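Local coordinates for protein metallo-beta-lactamase (Serratia marcescens, PDB 6K4X) that hydrolyses the amide bond of beta-lactam antibiotics with a two-zinc active site, here occupied by a sulfanylbenzoic acid inhibitor, at residues A[114-119]-A[179-184]. Numbering follows the deposited sequence.
With D0U (4-azanyl-2-sulfanyl-benzoic acid), chain E.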
loop_
_atom_site.group_PDB
_atom_site.type_symbol
_atom_site.label_atom_id
_atom_site.label_comp_id
_atom_site.label_asym_id
_atom_site.label_seq_id
_atom_site.Cartn_x
_atom_site.Cartn_y
_atom_site.Cartn_z
ATOM N N PHE A 114 0.858 2.830 -18.983
ATOM C CA PHE A 114 2.071 3.121 -19.727
ATOM C C PHE A 114 1.770 4.099 -20.866
ATOM O O PHE A 114 0.827 3.911 -21.662
ATOM C CB PHE A 114 2.658 1.841 -20.315
ATOM C CG PHE A 114 3.975 2.038 -21.013
ATOM C CD1 PHE A 114 5.156 2.080 -20.285
ATOM C CD2 PHE A 114 4.033 2.167 -22.388
ATOM C CE1 PHE A 114 6.377 2.234 -20.930
ATOM C CE2 PHE A 114 5.254 2.357 -23.020
ATOM C CZ PHE A 114 6.422 2.381 -22.295
ATOM N N GLY A 115 2.591 5.146 -20.927
ATOM C CA GLY A 115 2.386 6.280 -21.833
ATOM C C GLY A 115 2.002 7.528 -21.068
ATOM O O GLY A 115 2.140 8.655 -21.585
ATOM N N SER A 116 1.515 7.347 -19.837
ATOM C CA SER A 116 0.955 8.439 -19.063
ATOM C C SER A 116 1.572 8.512 -17.661
ATOM O O SER A 116 1.204 9.378 -16.874
ATOM C CB SER A 116 -0.552 8.346 -18.990
ATOM O OG SER A 116 -0.960 7.283 -18.138
ATOM N N LEU A 117 2.540 7.647 -17.351
ATOM C CA LEU A 117 3.112 7.597 -16.002
ATOM C C LEU A 117 4.354 8.480 -15.918
ATOM O O LEU A 117 5.099 8.596 -16.896
ATOM C CB LEU A 117 3.478 6.158 -15.624
ATOM C CG LEU A 117 2.290 5.220 -15.455
ATOM C CD1 LEU A 117 2.730 3.764 -15.537
ATOM C CD2 LEU A 117 1.572 5.508 -14.144
ATOM N N SER A 118 4.594 9.029 -14.728
ATOM C CA SER A 118 5.812 9.768 -14.472
ATOM C C SER A 118 6.809 8.850 -13.768
ATOM O O SER A 118 6.463 8.112 -12.848
ATOM C CB SER A 118 5.545 10.997 -13.652
ATOM O OG SER A 118 4.655 11.872 -14.334
ATOM N N ASN A 119 8.066 8.921 -14.176
ATOM C CA ASN A 119 9.122 8.157 -13.550
ATOM C C ASN A 119 9.381 8.660 -12.134
ATOM O O ASN A 119 8.988 9.766 -11.769
ATOM C CB ASN A 119 10.417 8.234 -14.347
ATOM C CG ASN A 119 10.279 7.687 -15.750
ATOM O OD1 ASN A 119 9.345 6.963 -16.086
ATOM N ND2 ASN A 119 11.264 7.991 -16.572
ATOM N N VAL A 179 -7.411 1.688 -14.507
ATOM C CA VAL A 179 -7.157 3.050 -15.034
ATOM C C VAL A 179 -6.090 2.892 -16.111
ATOM O O VAL A 179 -5.264 2.006 -16.050
ATOM C CB VAL A 179 -6.725 4.006 -13.907
ATOM C CG1 VAL A 179 -5.569 3.437 -13.117
ATOM C CG2 VAL A 179 -6.365 5.423 -14.338
ATOM N N SER A 180 -6.131 3.724 -17.144
ATOM C CA SER A 180 -5.199 3.508 -18.241
ATOM C C SER A 180 -4.898 4.805 -18.974
ATOM O O SER A 180 -5.577 5.804 -18.821
ATOM C CB SER A 180 -5.740 2.505 -19.212
ATOM O OG SER A 180 -6.771 3.075 -20.027
ATOM N N ALA A 181 -3.897 4.706 -19.845
ATOM C CA ALA A 181 -3.675 5.696 -20.889
ATOM C C ALA A 181 -4.855 5.672 -21.869
ATOM O O ALA A 181 -5.561 4.683 -22.000
ATOM C CB ALA A 181 -2.385 5.398 -21.625
ATOM N N ASP A 182 -5.004 6.764 -22.620
ATOM C CA ASP A 182 -6.065 6.906 -23.607
ATOM C C ASP A 182 -5.971 5.807 -24.675
ATOM O O ASP A 182 -6.997 5.423 -25.250
ATOM C CB ASP A 182 -6.013 8.290 -24.264
ATOM C CG ASP A 182 -6.542 9.390 -23.362
ATOM O OD1 ASP A 182 -7.205 9.061 -22.364
ATOM O OD2 ASP A 182 -6.293 10.579 -23.662
ATOM N N SER A 183 -4.765 5.319 -24.974
ATOM C CA SER A 183 -4.529 4.362 -26.055
ATOM C C SER A 183 -4.791 2.910 -25.646
ATOM O O SER A 183 -4.572 2.019 -26.454
ATOM C CB SER A 183 -3.109 4.534 -26.534
ATOM O OG SER A 183 -2.226 4.328 -25.439
ATOM N N TYR A 184 -5.201 2.663 -24.394
ATOM C CA TYR A 184 -5.292 1.295 -23.875
ATOM C C TYR A 184 -6.740 0.817 -23.765
ATOM O O TYR A 184 -7.600 1.535 -23.228
ATOM C CB TYR A 184 -4.678 1.252 -22.486
ATOM C CG TYR A 184 -4.493 -0.115 -21.893
ATOM C CD1 TYR A 184 -3.330 -0.809 -22.122
ATOM C CD2 TYR A 184 -5.443 -0.672 -21.059
ATOM C CE1 TYR A 184 -3.114 -2.051 -21.554
ATOM C CE2 TYR A 184 -5.227 -1.891 -20.458
ATOM C CZ TYR A 184 -4.064 -2.587 -20.708
ATOM O OH TYR A 184 -3.868 -3.806 -20.100
HETATM O O2 D0U E . -3.440 3.896 -6.938
HETATM C C7 D0U E . -4.439 4.100 -7.662
HETATM O O1 D0U E . -5.546 3.526 -7.454
HETATM C C3 D0U E . -4.369 5.020 -8.829
HETATM C C2 D0U E . -5.615 5.370 -9.418
HETATM C C4 D0U E . -3.172 5.549 -9.343
HETATM S S1 D0U E . -1.581 5.375 -8.751
HETATM C C5 D0U E . -3.278 6.389 -10.474
HETATM C C6 D0U E . -4.499 6.720 -11.067
HETATM N N1 D0U E . -4.562 7.580 -12.155
HETATM C C1 D0U E . -5.649 6.226 -10.518
#
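Ala-181 meets the 114-119 loop with its methyl group: CB lies 3.5 Å from the carbonyl O of Phe-114, a van der Waals contact at the surface of the enzyme. The Phe-114 ring itself leads away from the 179-184 segment, since CG stands anti to the backbone N (chi1 -176°). In one of its two conformers Ser-116 brings OG to 4.2 Å from Ala-181 CA, a loose and therefore doubtful approach; in that conformer the hydroxyl is hydrogen-bonded to the main-chain O of Gln-113, on its own loop. Gly-115, at phi 110°, carries the chain between these two contact residues.

No hydrogen bond joins the two segments, although a backbone bond ties Ala-181 to Pro-112, just ahead of the first one. In the alpha-beta/beta-alpha sandwich of the metallo-beta-lactamase fold, the loop after helix 99-104 and the loop after strand 166-173 meet at the rim of the di-zinc cleft. Val-179 lines the inhibitor pocket there: CG1 packs against the ring at C1 (3.8 Å), while CG2 lies 3.6 Å from the amino N1 of D0U.

Polar bonds shape the second loop from within. Ala-181 O closes a type I turn by accepting Tyr-184 N (3.2 Å) and also takes Ser-180 OG at 2.8 Å, the two donors arriving from opposite faces of the carbonyl plane. Arg-256 NH2 is a further hydrogen-bond partner of Ser-180 OG.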